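Local coordinates for protein putative oxidoreductase (Magnetospirillum magnetotacticum, PDB 3C1A) that is probably an NAD(P)-dependent oxidoreductase of the GFO/IDH/MocA family, with its natural substrate not established, at residues A[186-191]-A[211-216]; A[175-180]-A[220-225]. All coordinates share one frame; numbering follows the deposited sequence. Where two conformers were deposited one is given.

Contact 1: A[186-191]-A[211-216]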
loop_
_atom_site.group_PDB
_atom_site.type_symbol
_atom_site.label_atom_id
_atom_site.label_comp_id
_atom_site.label_asym_id
_atom_site.label_seq_id
_atom_site.Cartn_x
_atom_site.Cartn_y
_atom_site.Cartn_z
ATOM N N ARG A 186 -11.833 2.316 -11.873
ATOM C CA ARG A 186 -11.479 3.125 -13.021
ATOM C C ARG A 186 -10.589 4.240 -12.567
ATOM O O ARG A 186 -10.417 4.460 -11.369
ATOM C CB ARG A 186 -12.733 3.723 -13.674
ATOM C CG ARG A 186 -13.667 4.392 -12.690
ATOM C CD ARG A 186 -14.692 5.325 -13.344
ATOM N NE ARG A 186 -14.023 6.530 -13.801
ATOM C CZ ARG A 186 -14.597 7.671 -14.145
ATOM N NH1 ARG A 186 -15.923 7.841 -14.115
ATOM N NH2 ARG A 186 -13.815 8.664 -14.525
ATOM N N ASP A 187 -10.069 4.992 -13.520
ATOM C CA ASP A 187 -9.230 6.126 -13.213
ATOM C C ASP A 187 -10.042 7.429 -13.129
ATOM O O ASP A 187 -11.069 7.578 -13.760
ATOM C CB ASP A 187 -8.148 6.275 -14.282
ATOM C CG ASP A 187 -7.023 5.261 -14.131
ATOM O OD1 ASP A 187 -6.850 4.672 -13.038
ATOM O OD2 ASP A 187 -6.304 5.056 -15.129
ATOM N N PRO A 188 -9.550 8.404 -12.375
ATOM C CA PRO A 188 -10.291 9.662 -12.293
ATOM C C PRO A 188 -10.297 10.498 -13.581
ATOM O O PRO A 188 -9.344 10.458 -14.360
ATOM C CB PRO A 188 -9.601 10.407 -11.136
ATOM C CG PRO A 188 -8.228 9.780 -11.036
ATOM C CD PRO A 188 -8.378 8.364 -11.484
ATOM N N ASP A 189 -11.389 11.230 -13.780
ATOM C CA ASP A 189 -11.519 12.233 -14.849
ATOM C C ASP A 189 -10.645 13.410 -14.546
ATOM O O ASP A 189 -10.178 14.066 -15.447
ATOM C CB ASP A 189 -12.951 12.789 -14.917
ATOM C CG ASP A 189 -13.959 11.732 -15.118
ATOM O OD1 ASP A 189 -13.873 11.026 -16.137
ATOM O OD2 ASP A 189 -14.827 11.576 -14.244
ATOM N N SER A 190 -10.522 13.734 -13.256
ATOM C CA SER A 190 -9.599 14.776 -12.813
ATOM C C SER A 190 -9.022 14.512 -11.430
ATOM O O SER A 190 -9.630 13.829 -10.584
ATOM C CB SER A 190 -10.273 16.146 -12.832
ATOM O OG SER A 190 -11.358 16.143 -11.950
ATOM N N THR A 191 -7.836 15.091 -11.230
ATOM C CA THR A 191 -7.051 14.960 -10.013
ATOM C C THR A 191 -6.411 16.317 -9.728
ATOM O O THR A 191 -5.815 16.929 -10.628
ATOM C CB THR A 191 -5.908 13.972 -10.211
ATOM O OG1 THR A 191 -6.397 12.806 -10.861
ATOM C CG2 THR A 191 -5.316 13.585 -8.892
ATOM N N LEU A 211 -6.321 15.779 -1.486
ATOM C CA LEU A 211 -6.392 15.348 -2.881
ATOM C C LEU A 211 -7.840 15.141 -3.288
ATOM O O LEU A 211 -8.573 14.452 -2.600
ATOM C CB LEU A 211 -5.611 14.050 -3.133
ATOM C CG LEU A 211 -4.165 14.009 -2.644
ATOM C CD1 LEU A 211 -3.520 12.766 -3.166
ATOM C CD2 LEU A 211 -3.387 15.257 -3.056
ATOM N N THR A 212 -8.239 15.749 -4.401
ATOM C CA THR A 212 -9.568 15.516 -4.971
ATOM C C THR A 212 -9.448 14.781 -6.291
ATOM O O THR A 212 -8.780 15.254 -7.208
ATOM C CB THR A 212 -10.372 16.815 -5.195
ATOM O OG1 THR A 212 -10.318 17.630 -4.021
ATOM C CG2 THR A 212 -11.850 16.474 -5.498
ATOM N N LEU A 213 -10.119 13.634 -6.359
ATOM C CA LEU A 213 -10.163 12.754 -7.529
ATOM C C LEU A 213 -11.610 12.665 -7.955
ATOM O O LEU A 213 -12.452 12.258 -7.160
ATOM C CB LEU A 213 -9.673 11.343 -7.158
ATOM C CG LEU A 213 -8.164 11.086 -6.949
ATOM C CD1 LEU A 213 -7.549 12.045 -5.962
ATOM C CD2 LEU A 213 -7.900 9.633 -6.522
ATOM N N ALA A 214 -11.912 13.090 -9.186
ATOM C CA ALA A 214 -13.289 13.085 -9.697
ATOM C C ALA A 214 -13.566 11.899 -10.610
ATOM O O ALA A 214 -12.786 11.562 -11.512
ATOM C CB ALA A 214 -13.610 14.427 -10.421
ATOM N N PHE A 215 -14.694 11.253 -10.357
ATOM C CA PHE A 215 -15.143 10.101 -11.126
ATOM C C PHE A 215 -16.555 10.405 -11.587
ATOM O O PHE A 215 -17.520 10.089 -10.917
ATOM C CB PHE A 215 -15.168 8.872 -10.260
ATOM C CG PHE A 215 -13.837 8.499 -9.710
ATOM C CD1 PHE A 215 -13.393 9.031 -8.508
ATOM C CD2 PHE A 215 -13.052 7.562 -10.366
ATOM C CE1 PHE A 215 -12.166 8.689 -7.987
ATOM C CE2 PHE A 215 -11.826 7.191 -9.843
ATOM C CZ PHE A 215 -11.380 7.764 -8.643
ATOM N N SER A 216 -16.625 11.026 -12.748
ATOM C CA SER A 216 -17.825 11.661 -13.267
ATOM C C SER A 216 -18.431 12.550 -12.192
ATOM O O SER A 216 -17.821 13.582 -11.850
ATOM C CB SER A 216 -18.770 10.618 -13.837
ATOM O OG SER A 216 -18.144 10.006 -14.952
HETATM O O HOH W 1 -9.903 16.998 -9.291
#
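Arg186 and Phe215 meet where the first strand of a beta hairpin, 190-201, begins and the second, 204-215, ends. A classic beta bulge opens the pairing, with Asp189 and Ser190 both facing Ala214. The side chain of Arg186 runs past the Phe215 ring in the opposite sense, its NE 3.7 Å from CD2 of Phe215. The bend at chi3 (-73°) turns the guanidinium back, and NE and NH2 both grip the carbonyl O of Asp187, side-on. NH1 donates to OG of Ser216, which lies in the guanidinium plane. NH2 also forms a salt bridge with Asp189, though that hydrogen bond is weak. These partners fix the rotation of the guanidinium, which stands 77° from the ring plane. Asp187 points away from 211-216, and its OD1 forms a salt bridge with Arg306. Pro188 lies over one face of the Phe215 ring, a CH-pi contact with CB 4.3 Å from the ring centroid. Asp189 N donates to the carbonyl O of Ala214 (2.7 Å). OD2 of Asp189 comes within 2.4 Å of the backbone N of Ser216, too short for the hydrogen bond to be taken at face value. Ser190 O takes the N-H of Ala214 at 2.8 Å. A water joins Ser190 OG to the carbonyl O of Thr212. Thr191 then pairs with Leu213 at a non-hydrogen-bonded antiparallel position. With its CG2 anti to the backbone N, Thr191 lies beside the Leu213 side chain, and that CG2 is 4.0 Å from CD1 of Leu213.

Contact 2: A[175-180]-A[220-225]; sequences HDVSMV and AHIRLC
Helix segment 175-180 runs nearly antiparallel to strand segment 220-225, at 165°, with the axes 9.5 Å apart at closest approach. No direct hydrogen bond crosses between them. Ile222 is the central side chain. Its CG1 lies anti to the carbonyl carbon (chi1 -65°), and the extended chain carries CD1 to the helix. There CD1 meets CG2 of Val177, the two side chains crossing at about a right angle, and touches Val180 CG2 tip to tip at 3.9 Å. The other branch, CG2, packs 3.8 Å from CB of Asp176. Cutting Ile222 back to an alanine would remove both branches and is likely to leave a gap facing Val177 and Val180, with CB of Asp176 losing its partner. One turn along the helix from Asp176, Val180 puts CG1 3.5 Å from CB of Ala220. Asp176 is buried, and its OD2 accepts from a water 2.6 Å away that also donates to the carbonyl O of Arg223. The same OD2 is 3.6 Å from CD2 of Leu224, while OD1 is hydrogen-bonded to a tetraethylene glycol, probably from the crystallisation liquor. Helix 168-184 lies against part of one face of the mixed sheet, touching strands 148-158, 204-215 and 218-225. Helix 301-314 packs against Val177.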
loop_
_atom_site.group_PDB
_atom_site.type_symbol
_atom_site.label_atom_id
_atom_site.label_comp_id
_atom_site.label_asym_id
_atom_site.label_seq_id
_atom_site.Cartn_x
_atom_site.Cartn_y
_atom_site.Cartn_z
ATOM N N HIS A 175 -1.076 5.100 -0.302
ATOM C CA HIS A 175 -1.878 4.180 0.531
ATOM C C HIS A 175 -3.407 4.413 0.278
ATOM O O HIS A 175 -4.188 3.471 0.050
ATOM C CB HIS A 175 -1.494 4.389 1.970
ATOM C CG HIS A 175 -2.212 3.494 2.914
ATOM N ND1 HIS A 175 -2.070 2.127 2.889
ATOM C CD2 HIS A 175 -3.101 3.769 3.902
ATOM C CE1 HIS A 175 -2.834 1.593 3.835
ATOM N NE2 HIS A 175 -3.480 2.568 4.456
ATOM N N ASP A 176 -3.811 5.681 0.235
ATOM C CA ASP A 176 -5.226 6.033 0.043
ATOM C C ASP A 176 -5.626 6.119 -1.438
ATOM O O ASP A 176 -6.755 5.838 -1.764
ATOM C CB ASP A 176 -5.564 7.313 0.829
ATOM C CG ASP A 176 -5.282 7.163 2.328
ATOM O OD1 ASP A 176 -5.491 6.057 2.867
ATOM O OD2 ASP A 176 -4.814 8.120 2.969
ATOM N N VAL A 177 -4.733 6.502 -2.335
ATOM C CA VAL A 177 -5.082 6.481 -3.740
ATOM C C VAL A 177 -5.397 5.045 -4.238
ATOM O O VAL A 177 -6.403 4.826 -4.958
ATOM C CB VAL A 177 -4.025 7.196 -4.614
ATOM C CG1 VAL A 177 -4.348 6.983 -6.049
ATOM C CG2 VAL A 177 -3.959 8.651 -4.220
ATOM N N SER A 178 -4.618 4.057 -3.761
ATOM C CA SER A 178 -4.851 2.642 -4.082
ATOM C C SER A 178 -6.259 2.200 -3.689
ATOM O O SER A 178 -6.919 1.450 -4.422
ATOM C CB SER A 178 -3.803 1.730 -3.407
ATOM O OG SER A 178 -3.796 1.850 -2.001
HETATM N N MSE A 179 -6.705 2.670 -2.533
HETATM C CA MSE A 179 -8.014 2.320 -1.998
HETATM C C MSE A 179 -9.128 2.918 -2.880
HETATM O O MSE A 179 -10.054 2.207 -3.297
HETATM C CB MSE A 179 -8.099 2.786 -0.546
HETATM C CG MSE A 179 -9.408 2.521 0.132
HETATM SE SE MSE A 179 -10.718 3.939 -0.144
HETATM C CE MSE A 179 -9.923 5.272 0.933
ATOM N N VAL A 180 -8.996 4.195 -3.230
ATOM C CA VAL A 180 -9.985 4.866 -4.075
ATOM C C VAL A 180 -10.097 4.242 -5.482
ATOM O O VAL A 180 -11.191 3.883 -5.913
ATOM C CB VAL A 180 -9.746 6.372 -4.118
ATOM C CG1 VAL A 180 -10.755 7.044 -5.011
ATOM C CG2 VAL A 180 -9.885 6.990 -2.692
ATOM N N ALA A 220 -13.803 11.858 -4.628
ATOM C CA ALA A 220 -13.067 11.259 -3.515
ATOM C C ALA A 220 -12.160 12.348 -3.015
ATOM O O ALA A 220 -11.445 12.975 -3.815
ATOM C CB ALA A 220 -12.243 10.049 -3.966
ATOM N N HIS A 221 -12.245 12.654 -1.732
ATOM C CA HIS A 221 -11.369 13.638 -1.066
ATOM C C HIS A 221 -10.479 12.901 -0.062
ATOM O O HIS A 221 -10.945 12.243 0.892
ATOM C CB HIS A 221 -12.143 14.734 -0.332
ATOM C CG HIS A 221 -13.080 15.519 -1.206
ATOM N ND1 HIS A 221 -14.442 15.522 -1.012
ATOM C CD2 HIS A 221 -12.855 16.325 -2.270
ATOM C CE1 HIS A 221 -15.017 16.287 -1.921
ATOM N NE2 HIS A 221 -14.077 16.793 -2.694
ATOM N N ILE A 222 -9.186 13.012 -0.286
ATOM C CA ILE A 222 -8.197 12.312 0.509
ATOM C C ILE A 222 -7.382 13.317 1.288
ATOM O O ILE A 222 -6.592 14.037 0.703
ATOM C CB ILE A 222 -7.244 11.529 -0.408
ATOM C CG1 ILE A 222 -8.002 10.418 -1.155
ATOM C CG2 ILE A 222 -5.969 11.053 0.322
ATOM C CD1 ILE A 222 -7.141 9.760 -2.309
ATOM N N ARG A 223 -7.564 13.349 2.597
ATOM C CA ARG A 223 -6.809 14.282 3.439
ATOM C C ARG A 223 -5.586 13.604 4.096
ATOM O O ARG A 223 -5.705 12.548 4.716
ATOM C CB ARG A 223 -7.708 14.921 4.491
ATOM C CG ARG A 223 -7.068 16.151 5.171
ATOM C CD ARG A 223 -7.658 16.436 6.527
ATOM N NE ARG A 223 -6.943 17.523 7.188
ATOM C CZ ARG A 223 -6.999 17.771 8.497
ATOM N NH1 ARG A 223 -7.763 17.045 9.314
ATOM N NH2 ARG A 223 -6.302 18.789 8.993
ATOM N N LEU A 224 -4.426 14.246 3.909
ATOM C CA LEU A 224 -3.123 13.875 4.478
ATOM C C LEU A 224 -2.569 15.087 5.251
ATOM O O LEU A 224 -2.334 16.166 4.658
ATOM C CB LEU A 224 -2.115 13.506 3.384
ATOM C CG LEU A 224 -2.599 12.683 2.182
ATOM C CD1 LEU A 224 -1.565 12.630 1.024
ATOM C CD2 LEU A 224 -3.023 11.269 2.638
ATOM N N CYS A 225 -2.367 14.889 6.541
ATOM C CA CYS A 225 -1.851 15.897 7.463
ATOM C C CYS A 225 -0.902 15.311 8.524
ATOM O O CYS A 225 -1.282 14.420 9.296
ATOM C CB CYS A 225 -2.999 16.600 8.113
ATOM S SG CYS A 225 -2.431 17.823 9.317
HETATM O O HOH W 2 -6.292 10.012 3.888
#

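How the contacts relate
Contacts 1 and 2 have centres 11 Å apart, and both fall in the C-terminal family domain. Along the chain the order is 175-180, 186-191, 211-216, 220-225, so the segments of contact 2 enclose both segments of contact 1 in the sequence. Helix 168-184 leads into strand 190-201, the outermost strand at this end of the mixed sheet. Strands 204-215 and 218-225 are its next two members, and Leu211 with Ile222 and Leu213 with Ala220 probably bond through their backbones. Contact 1 pairs strands at the surface edge, and contact 2 packs the helix on the sheet in the interior. With Phe215 on Val180 joining the two, helix, hairpin and next strand form one continuous packed unit of the domain.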